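PDB 3R3H: O-methyltransferase, SAM-dependent from Legionella pneumophila subsp. pneumophila, which probably transfers a methyl group from S-adenosylmethionine to a hydroxyl oxygen of a substrate not yet identified, as other O-methyltransferases do. Local coordinates for residues V44-A49 against T71-L76; L65-F70 against I140-D145; M37-M42 against G96-A101. All blocks are in the same frame, centred on the assembly; numbering follows the deposited sequence.

Overall arrangement
From the N terminus, residues 37-42 come first and open contact 3, followed one residue later by 44-49, which opens contact 1 at the start of helix 46-59. The chain runs through strand 63-68, whose end opens contact 2. Residues 71-76 close contact 1 at the start of helix 73-80, residues 96-101 close contact 3, and 140-145 close contact 2 on strand 137-143. Contact 1 is nested inside contact 3, whereas contact 2 crosses both. Contact 2 joins two strands of the central sheet, contact 1 two helix starts, and contact 3 two loops at the surface. E66 and S74 probably link contacts 2 and 1 by a hydrogen bond, and L39 packs on the T71 side chain and F70 backbone.

Contact 1: V44-A49 against T71-L76; sequences VAPEQA and TGYSAL
V44, P46 and A49 pack against Y73 and S74 where two helices of the Rossmann-like methyltransferase fold begin: helix 46-59, with A45 at its N-cap, and helix 73-80, with G72 at its N-cap. The Y73 ring reaches across because CG stands anti to the backbone N (chi1 179°), which places the phenol beside P46 and A49. Each partner meets a different part of it. The methyl CB of A49 lies in the plane of the ring, at its edge, 3.9 Å from Y73 CE1. V44 CG1 comes in obliquely, 4.2 Å from Y73 CD1. At the far end, Y73 OH sits 3.6 Å from P46 CA, while its polar partner is E23 OE2, a hydrogen bond beyond the two segments. No hydrogen bond crosses this contact, so it rests on van der Waals packing, with 177 Å² buried over both sides. Further shielding comes from helix 25-32, where L27 and R31 touch Y73. In the loop before helix 73-80, T71 OG1 accepts a weak bond from Y73 N. S74 is used twice: its OG is probably hydrogen-bonded to E66 OE1 on strand 63-68, and its CB rests 3.8 Å from V44 CG1.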
loop_
_atom_site.group_PDB
_atom_site.type_symbol
_atom_site.label_atom_id
_atom_site.label_comp_id
_atom_site.label_asym_id
_atom_site.label_seq_id
_atom_site.Cartn_x
_atom_site.Cartn_y
_atom_site.Cartn_z
ATOM N N VAL A 44 12.159 6.881 7.407
ATOM C CA VAL A 44 11.070 5.993 7.055
ATOM C C VAL A 44 11.261 4.711 7.888
ATOM O O VAL A 44 12.387 4.372 8.262
ATOM C CB VAL A 44 11.072 5.732 5.491
ATOM C CG1 VAL A 44 12.036 4.617 5.119
ATOM C CG2 VAL A 44 9.680 5.426 5.008
ATOM N N ALA A 45 10.170 4.024 8.215
ATOM C CA ALA A 45 10.263 2.810 9.014
ATOM C C ALA A 45 10.641 1.647 8.122
ATOM O O ALA A 45 10.332 1.638 6.928
ATOM C CB ALA A 45 8.951 2.527 9.698
ATOM N N PRO A 46 11.316 0.637 8.698
ATOM C CA PRO A 46 11.766 -0.566 7.987
ATOM C C PRO A 46 10.776 -1.144 6.985
ATOM O O PRO A 46 11.157 -1.450 5.852
ATOM C CB PRO A 46 12.063 -1.538 9.119
ATOM C CG PRO A 46 12.593 -0.634 10.174
ATOM C CD PRO A 46 11.656 0.552 10.134
ATOM N N GLU A 47 9.519 -1.309 7.405
ATOM C CA GLU A 47 8.483 -1.880 6.537
ATOM C C GLU A 47 7.873 -0.844 5.605
ATOM O O GLU A 47 7.259 -1.192 4.579
ATOM C CB GLU A 47 7.385 -2.546 7.372
ATOM C CG GLU A 47 7.460 -2.248 8.846
ATOM C CD GLU A 47 7.160 -0.807 9.154
ATOM O OE1 GLU A 47 7.414 -0.363 10.291
ATOM O OE2 GLU A 47 6.662 -0.120 8.250
ATOM N N GLN A 48 8.053 0.423 5.966
ATOM C CA GLN A 48 7.543 1.514 5.164
ATOM C C GLN A 48 8.378 1.504 3.913
ATOM O O GLN A 48 7.873 1.691 2.803
ATOM C CB GLN A 48 7.736 2.849 5.880
ATOM C CG GLN A 48 6.437 3.543 6.199
ATOM C CD GLN A 48 5.559 2.675 7.086
ATOM O OE1 GLN A 48 5.794 2.565 8.290
ATOM N NE2 GLN A 48 4.552 2.037 6.492
ATOM N N ALA A 49 9.670 1.270 4.113
ATOM C CA ALA A 49 10.628 1.242 3.026
ATOM C C ALA A 49 10.443 -0.021 2.201
ATOM O O ALA A 49 10.563 0.005 0.976
ATOM C CB ALA A 49 12.034 1.308 3.589
ATOM N N THR A 71 19.190 9.834 6.345
ATOM C CA THR A 71 20.353 9.135 6.880
ATOM C C THR A 71 20.920 8.398 5.645
ATOM O O THR A 71 22.111 8.051 5.599
ATOM C CB THR A 71 19.979 8.081 7.971
ATOM O OG1 THR A 71 18.959 7.193 7.479
ATOM C CG2 THR A 71 19.526 8.780 9.252
ATOM N N GLY A 72 20.057 8.190 4.644
ATOM C CA GLY A 72 20.467 7.513 3.432
ATOM C C GLY A 72 19.924 6.102 3.377
ATOM O O GLY A 72 20.266 5.332 2.481
ATOM N N TYR A 73 19.055 5.780 4.339
ATOM C CA TYR A 73 18.419 4.462 4.460
ATOM C C TYR A 73 17.351 4.221 3.389
ATOM O O TYR A 73 17.364 3.177 2.717
ATOM C CB TYR A 73 17.798 4.312 5.854
ATOM C CG TYR A 73 17.084 3.000 6.114
ATOM C CD1 TYR A 73 15.810 2.751 5.599
ATOM C CD2 TYR A 73 17.689 2.003 6.868
ATOM C CE1 TYR A 73 15.156 1.530 5.834
ATOM C CE2 TYR A 73 17.054 0.778 7.103
ATOM C CZ TYR A 73 15.794 0.547 6.587
ATOM O OH TYR A 73 15.198 -0.669 6.814
ATOM N N SER A 74 16.428 5.169 3.226
ATOM C CA SER A 74 15.376 5.012 2.227
ATOM C C SER A 74 15.933 5.049 0.801
ATOM O O SER A 74 15.367 4.444 -0.109
ATOM C CB SER A 74 14.281 6.088 2.409
ATOM O OG SER A 74 14.831 7.374 2.638
ATOM N N ALA A 75 17.047 5.748 0.617
ATOM C CA ALA A 75 17.679 5.851 -0.699
ATOM C C ALA A 75 18.312 4.504 -1.083
ATOM O O ALA A 75 18.316 4.109 -2.265
ATOM C CB ALA A 75 18.749 6.952 -0.683
ATOM N N LEU A 76 18.842 3.813 -0.072
ATOM C CA LEU A 76 19.474 2.527 -0.272
ATOM C C LEU A 76 18.421 1.486 -0.608
ATOM O O LEU A 76 18.513 0.787 -1.632
ATOM C CB LEU A 76 20.215 2.132 0.997
ATOM C CG LEU A 76 20.914 0.766 0.978
ATOM C CD1 LEU A 76 21.934 0.715 -0.159
ATOM C CD2 LEU A 76 21.585 0.550 2.322
#

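Contact 2: L65-F70 against I140-D145; sequences LELGTF and IFIDAD
Two adjacent parallel strands in the middle of the class I methyltransferase sheet, 63-68 and 137-143, meet here, pairing L65 with I140, E66 with F141 and L67 with I142. The short strand axes differ in direction by only 2°. Within these residues F141 N donates to L65 O at 2.8 Å, after an earlier backbone bond between L65 and F139. The return bond from L67 N to F141 O is weak, at 3.1 Å. D143 N then reaches L67 O at 3.0 Å. On one face, L65 and I140 run side by side, with L65 CD2 4.1 Å from I140 CG2. L67 lies likewise beside I142, and its CB also meets A144 CB at 3.8 Å; helices 121-132 and 149-159 cover this apolar layer. On the other face, E66 CB abuts the edge of the F141 ring, 4.0 Å from CD2, and the carboxylate and ring planes are 36° apart. The buried carboxylate is held by T90 OG1 at OE2. G68, at the end of its strand, lies in the turn that in class I methyltransferases usually borders the S-adenosylmethionine site. After the strand the chain folds back, so that the F70 ring is sandwiched within its own segment: G68 C lies over the centre of one face, and E66 OE2 stands 3.3 Å above the plane of the opposite face, offset toward the rim.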
loop_
_atom_site.group_PDB
_atom_site.type_symbol
_atom_site.label_atom_id
_atom_site.label_comp_id
_atom_site.label_asym_id
_atom_site.label_seq_id
_atom_site.Cartn_x
_atom_site.Cartn_y
_atom_site.Cartn_z
ATOM N N LEU A 65 12.826 9.389 -7.289
ATOM C CA LEU A 65 13.217 10.638 -6.651
ATOM C C LEU A 65 12.644 10.700 -5.242
ATOM O O LEU A 65 11.509 10.276 -5.010
ATOM C CB LEU A 65 12.689 11.828 -7.457
ATOM C CG LEU A 65 12.967 13.207 -6.860
ATOM C CD1 LEU A 65 14.395 13.574 -7.185
ATOM C CD2 LEU A 65 12.017 14.253 -7.422
ATOM N N GLU A 66 13.431 11.198 -4.295
ATOM C CA GLU A 66 12.953 11.352 -2.928
ATOM C C GLU A 66 13.497 12.657 -2.367
ATOM O O GLU A 66 14.498 13.176 -2.860
ATOM C CB GLU A 66 13.352 10.167 -2.048
ATOM C CG GLU A 66 14.802 9.813 -2.064
ATOM C CD GLU A 66 15.234 9.120 -0.770
ATOM O OE1 GLU A 66 14.402 8.379 -0.188
ATOM O OE2 GLU A 66 16.400 9.310 -0.342
ATOM N N LEU A 67 12.807 13.203 -1.368
ATOM C CA LEU A 67 13.197 14.471 -0.742
ATOM C C LEU A 67 13.022 14.327 0.753
ATOM O O LEU A 67 12.119 13.611 1.207
ATOM C CB LEU A 67 12.295 15.620 -1.169
ATOM C CG LEU A 67 11.754 15.845 -2.577
ATOM C CD1 LEU A 67 10.854 14.702 -3.038
ATOM C CD2 LEU A 67 10.945 17.136 -2.527
ATOM N N GLY A 68 13.854 15.018 1.524
ATOM C CA GLY A 68 13.720 14.907 2.962
ATOM C C GLY A 68 15.019 15.129 3.688
ATOM O O GLY A 68 15.999 15.601 3.113
ATOM N N THR A 69 15.009 14.823 4.977
ATOM C CA THR A 69 16.197 14.958 5.806
ATOM C C THR A 69 16.511 13.483 6.090
ATOM O O THR A 69 15.872 12.821 6.934
ATOM C CB THR A 69 15.905 15.756 7.101
ATOM O OG1 THR A 69 15.071 14.981 7.971
ATOM C CG2 THR A 69 15.190 17.056 6.765
ATOM N N PHE A 70 17.505 12.984 5.351
ATOM C CA PHE A 70 17.893 11.582 5.390
ATOM C C PHE A 70 19.189 11.130 6.031
ATOM O O PHE A 70 20.148 11.898 6.206
ATOM C CB PHE A 70 17.915 11.048 3.968
ATOM C CG PHE A 70 16.658 11.295 3.198
ATOM C CD1 PHE A 70 15.439 10.777 3.642
ATOM C CD2 PHE A 70 16.703 11.967 1.977
ATOM C CE1 PHE A 70 14.289 10.912 2.878
ATOM C CE2 PHE A 70 15.557 12.113 1.193
ATOM C CZ PHE A 70 14.346 11.581 1.645
ATOM N N ILE A 140 8.047 8.964 -6.994
ATOM C CA ILE A 140 8.522 10.117 -6.252
ATOM C C ILE A 140 8.029 9.982 -4.809
ATOM O O ILE A 140 6.872 9.648 -4.573
ATOM C CB ILE A 140 7.988 11.416 -6.888
ATOM C CG1 ILE A 140 8.465 11.497 -8.342
ATOM C CG2 ILE A 140 8.456 12.628 -6.092
ATOM C CD1 ILE A 140 7.971 12.697 -9.094
ATOM N N PHE A 141 8.924 10.207 -3.852
ATOM C CA PHE A 141 8.591 10.114 -2.437
ATOM C C PHE A 141 8.882 11.475 -1.802
ATOM O O PHE A 141 9.955 12.035 -2.008
ATOM C CB PHE A 141 9.426 9.018 -1.772
ATOM C CG PHE A 141 9.311 8.993 -0.277
ATOM C CD1 PHE A 141 8.063 8.927 0.346
ATOM C CD2 PHE A 141 10.452 9.028 0.515
ATOM C CE1 PHE A 141 7.957 8.895 1.742
ATOM C CE2 PHE A 141 10.360 8.997 1.910
ATOM C CZ PHE A 141 9.106 8.929 2.525
ATOM N N ILE A 142 7.929 12.005 -1.032
ATOM C CA ILE A 142 8.092 13.323 -0.406
ATOM C C ILE A 142 8.052 13.319 1.122
ATOM O O ILE A 142 7.044 12.945 1.730
ATOM C CB ILE A 142 7.025 14.303 -0.929
ATOM C CG1 ILE A 142 7.019 14.277 -2.465
ATOM C CG2 ILE A 142 7.310 15.694 -0.411
ATOM C CD1 ILE A 142 5.902 15.077 -3.111
ATOM N N ASP A 143 9.159 13.730 1.737
ATOM C CA ASP A 143 9.261 13.776 3.192
ATOM C C ASP A 143 10.126 14.982 3.577
ATOM O O ASP A 143 10.799 14.973 4.620
ATOM C CB ASP A 143 9.888 12.475 3.715
ATOM C CG ASP A 143 9.724 12.301 5.222
ATOM O OD1 ASP A 143 9.217 13.250 5.864
ATOM O OD2 ASP A 143 10.110 11.227 5.763
ATOM N N ALA A 144 10.093 16.019 2.731
ATOM C CA ALA A 144 10.876 17.234 2.956
ATOM C C ALA A 144 10.168 18.172 3.924
ATOM O O ALA A 144 9.184 17.784 4.555
ATOM C CB ALA A 144 11.126 17.936 1.641
ATOM N N ASP A 145 10.662 19.403 4.049
ATOM C CA ASP A 145 10.052 20.367 4.967
ATOM C C ASP A 145 8.593 20.653 4.609
ATOM O O ASP A 145 8.260 21.021 3.467
ATOM C CB ASP A 145 10.864 21.664 5.020
ATOM C CG ASP A 145 11.084 22.279 3.657
ATOM O OD1 ASP A 145 11.137 23.527 3.594
ATOM O OD2 ASP A 145 11.223 21.532 2.659
#

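Contact 3: M37-M42 against G96-A101; sequences MELANM and GWTKHA
W97 O accepts a weak hydrogen bond from N94 ND2 and is approached by two methyl groups of 37-42, L39 CD1 at 3.9 Å and M37 CE at 4.3 Å. No hydrogen bond joins the two segments themselves; apolar side chains lie against a backbone and against the T98 methyl. M37 reaches over with a chain extended beyond CG (chi2 158°, chi3 167°), which brings the terminal methyl CE to 3.7 Å from T98 CA. The same methyl also lies 3.9 Å from K99 N and beside K99 CB. L39 works from the branch at CD1, which meets T98 CG2 at 3.8 Å as the two side chains cross obliquely. The sulfur-bearing chain of M37 and the branched one of L39 thus pack on T98 through different atoms, M37 at the backbone and L39 at the methyl. The joint area is small, 168 Å² over both sides, and M37, W97, T98 and K99 also touch a crystal neighbour, so their conformations may owe something to lattice packing. This surface contact joins the loop between helices 25-32 and 46-59 to the loop leading from strand 87-92 into helix 102-107, with buried L39 also resting on T69 and T71 in the loop between strand 63-68 and helix 73-80.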
loop_
_atom_site.group_PDB
_atom_site.type_symbol
_atom_site.label_atom_id
_atom_site.label_comp_id
_atom_site.label_asym_id
_atom_site.label_seq_id
_atom_site.Cartn_x
_atom_site.Cartn_y
_atom_site.Cartn_z
ATOM N N MET A 37 21.057 8.462 16.912
ATOM C CA MET A 37 20.976 9.722 16.173
ATOM C C MET A 37 19.527 10.232 16.209
ATOM O O MET A 37 18.586 9.453 16.073
ATOM C CB MET A 37 21.413 9.449 14.726
ATOM C CG MET A 37 22.277 10.504 14.039
ATOM S SD MET A 37 23.220 9.756 12.655
ATOM C CE MET A 37 23.837 11.218 11.773
ATOM N N GLU A 38 19.348 11.535 16.397
ATOM C CA GLU A 38 18.007 12.129 16.446
ATOM C C GLU A 38 17.345 12.124 15.068
ATOM O O GLU A 38 16.125 12.260 14.951
ATOM C CB GLU A 38 18.084 13.559 16.995
ATOM C CG GLU A 38 18.576 13.602 18.432
ATOM C CD GLU A 38 17.766 12.682 19.335
ATOM O OE1 GLU A 38 16.584 12.996 19.584
ATOM O OE2 GLU A 38 18.302 11.642 19.780
ATOM N N LEU A 39 18.176 11.952 14.038
ATOM C CA LEU A 39 17.760 11.904 12.630
ATOM C C LEU A 39 16.921 10.653 12.344
ATOM O O LEU A 39 16.034 10.677 11.490
ATOM C CB LEU A 39 18.998 11.888 11.714
ATOM C CG LEU A 39 19.179 12.901 10.576
ATOM C CD1 LEU A 39 20.371 12.454 9.738
ATOM C CD2 LEU A 39 17.932 13.000 9.707
ATOM N N ALA A 40 17.217 9.566 13.056
ATOM C CA ALA A 40 16.515 8.293 12.894
ATOM C C ALA A 40 14.981 8.398 12.927
ATOM O O ALA A 40 14.278 7.555 12.361
ATOM C CB ALA A 40 17.004 7.304 13.962
ATOM N N ASN A 41 14.474 9.437 13.591
ATOM C CA ASN A 41 13.034 9.682 13.704
ATOM C C ASN A 41 12.402 10.134 12.392
ATOM O O ASN A 41 11.308 9.683 12.057
ATOM C CB ASN A 41 12.742 10.731 14.783
ATOM C CG ASN A 41 12.944 10.202 16.196
ATOM O OD1 ASN A 41 12.388 9.166 16.573
ATOM N ND2 ASN A 41 13.733 10.928 16.991
ATOM N N MET A 42 13.075 11.023 11.663
ATOM C CA MET A 42 12.548 11.501 10.383
ATOM C C MET A 42 12.691 10.401 9.336
ATOM O O MET A 42 12.223 10.529 8.199
ATOM C CB MET A 42 13.295 12.750 9.890
ATOM C CG MET A 42 14.395 13.277 10.806
ATOM S SD MET A 42 13.917 14.774 11.706
ATOM C CE MET A 42 14.424 16.070 10.588
ATOM N N GLY A 96 21.944 20.171 9.231
ATOM C CA GLY A 96 22.362 19.977 10.607
ATOM C C GLY A 96 23.340 18.814 10.545
ATOM O O GLY A 96 23.988 18.592 9.519
ATOM N N TRP A 97 23.430 18.047 11.621
ATOM C CA TRP A 97 24.343 16.912 11.665
ATOM C C TRP A 97 23.964 15.684 10.859
ATOM O O TRP A 97 22.817 15.245 10.866
ATOM C CB TRP A 97 24.577 16.464 13.102
ATOM C CG TRP A 97 25.252 17.471 13.942
ATOM C CD1 TRP A 97 24.658 18.441 14.697
ATOM C CD2 TRP A 97 26.666 17.637 14.109
ATOM N NE1 TRP A 97 25.617 19.200 15.327
ATOM C CE2 TRP A 97 26.857 18.731 14.983
ATOM C CE3 TRP A 97 27.792 16.970 13.603
ATOM C CZ2 TRP A 97 28.132 19.175 15.363
ATOM C CZ3 TRP A 97 29.062 17.414 13.986
ATOM C CH2 TRP A 97 29.216 18.506 14.857
ATOM N N THR A 98 24.961 15.126 10.181
ATOM C CA THR A 98 24.794 13.912 9.383
ATOM C C THR A 98 26.085 13.106 9.409
ATOM O O THR A 98 27.067 13.463 10.055
ATOM C CB THR A 98 24.482 14.212 7.874
ATOM O OG1 THR A 98 25.061 15.474 7.506
ATOM C CG2 THR A 98 22.976 14.193 7.601
ATOM N N LYS A 99 26.038 12.003 8.686
ATOM C CA LYS A 99 27.149 11.099 8.478
ATOM C C LYS A 99 26.785 10.637 7.093
ATOM O O LYS A 99 25.606 10.510 6.765
ATOM C CB LYS A 99 27.113 9.912 9.430
ATOM C CG LYS A 99 27.886 10.133 10.698
ATOM C CD LYS A 99 27.795 8.923 11.588
ATOM C CE LYS A 99 28.337 9.241 12.972
ATOM N NZ LYS A 99 28.005 8.192 13.985
ATOM N N HIS A 100 27.772 10.409 6.257
ATOM C CA HIS A 100 27.446 9.981 4.921
ATOM C C HIS A 100 27.072 8.528 4.863
ATOM O O HIS A 100 27.529 7.722 5.665
ATOM C CB HIS A 100 28.601 10.316 4.024
ATOM C CG HIS A 100 28.894 11.773 4.022
ATOM N ND1 HIS A 100 27.937 12.709 3.696
ATOM C CD2 HIS A 100 29.996 12.466 4.392
ATOM C CE1 HIS A 100 28.438 13.920 3.866
ATOM N NE2 HIS A 100 29.686 13.799 4.287
ATOM N N ALA A 101 26.218 8.206 3.909
ATOM C CA ALA A 101 25.739 6.853 3.761
ATOM C C ALA A 101 26.514 6.031 2.750
ATOM O O ALA A 101 26.354 4.805 2.690
ATOM C CB ALA A 101 24.259 6.890 3.381
#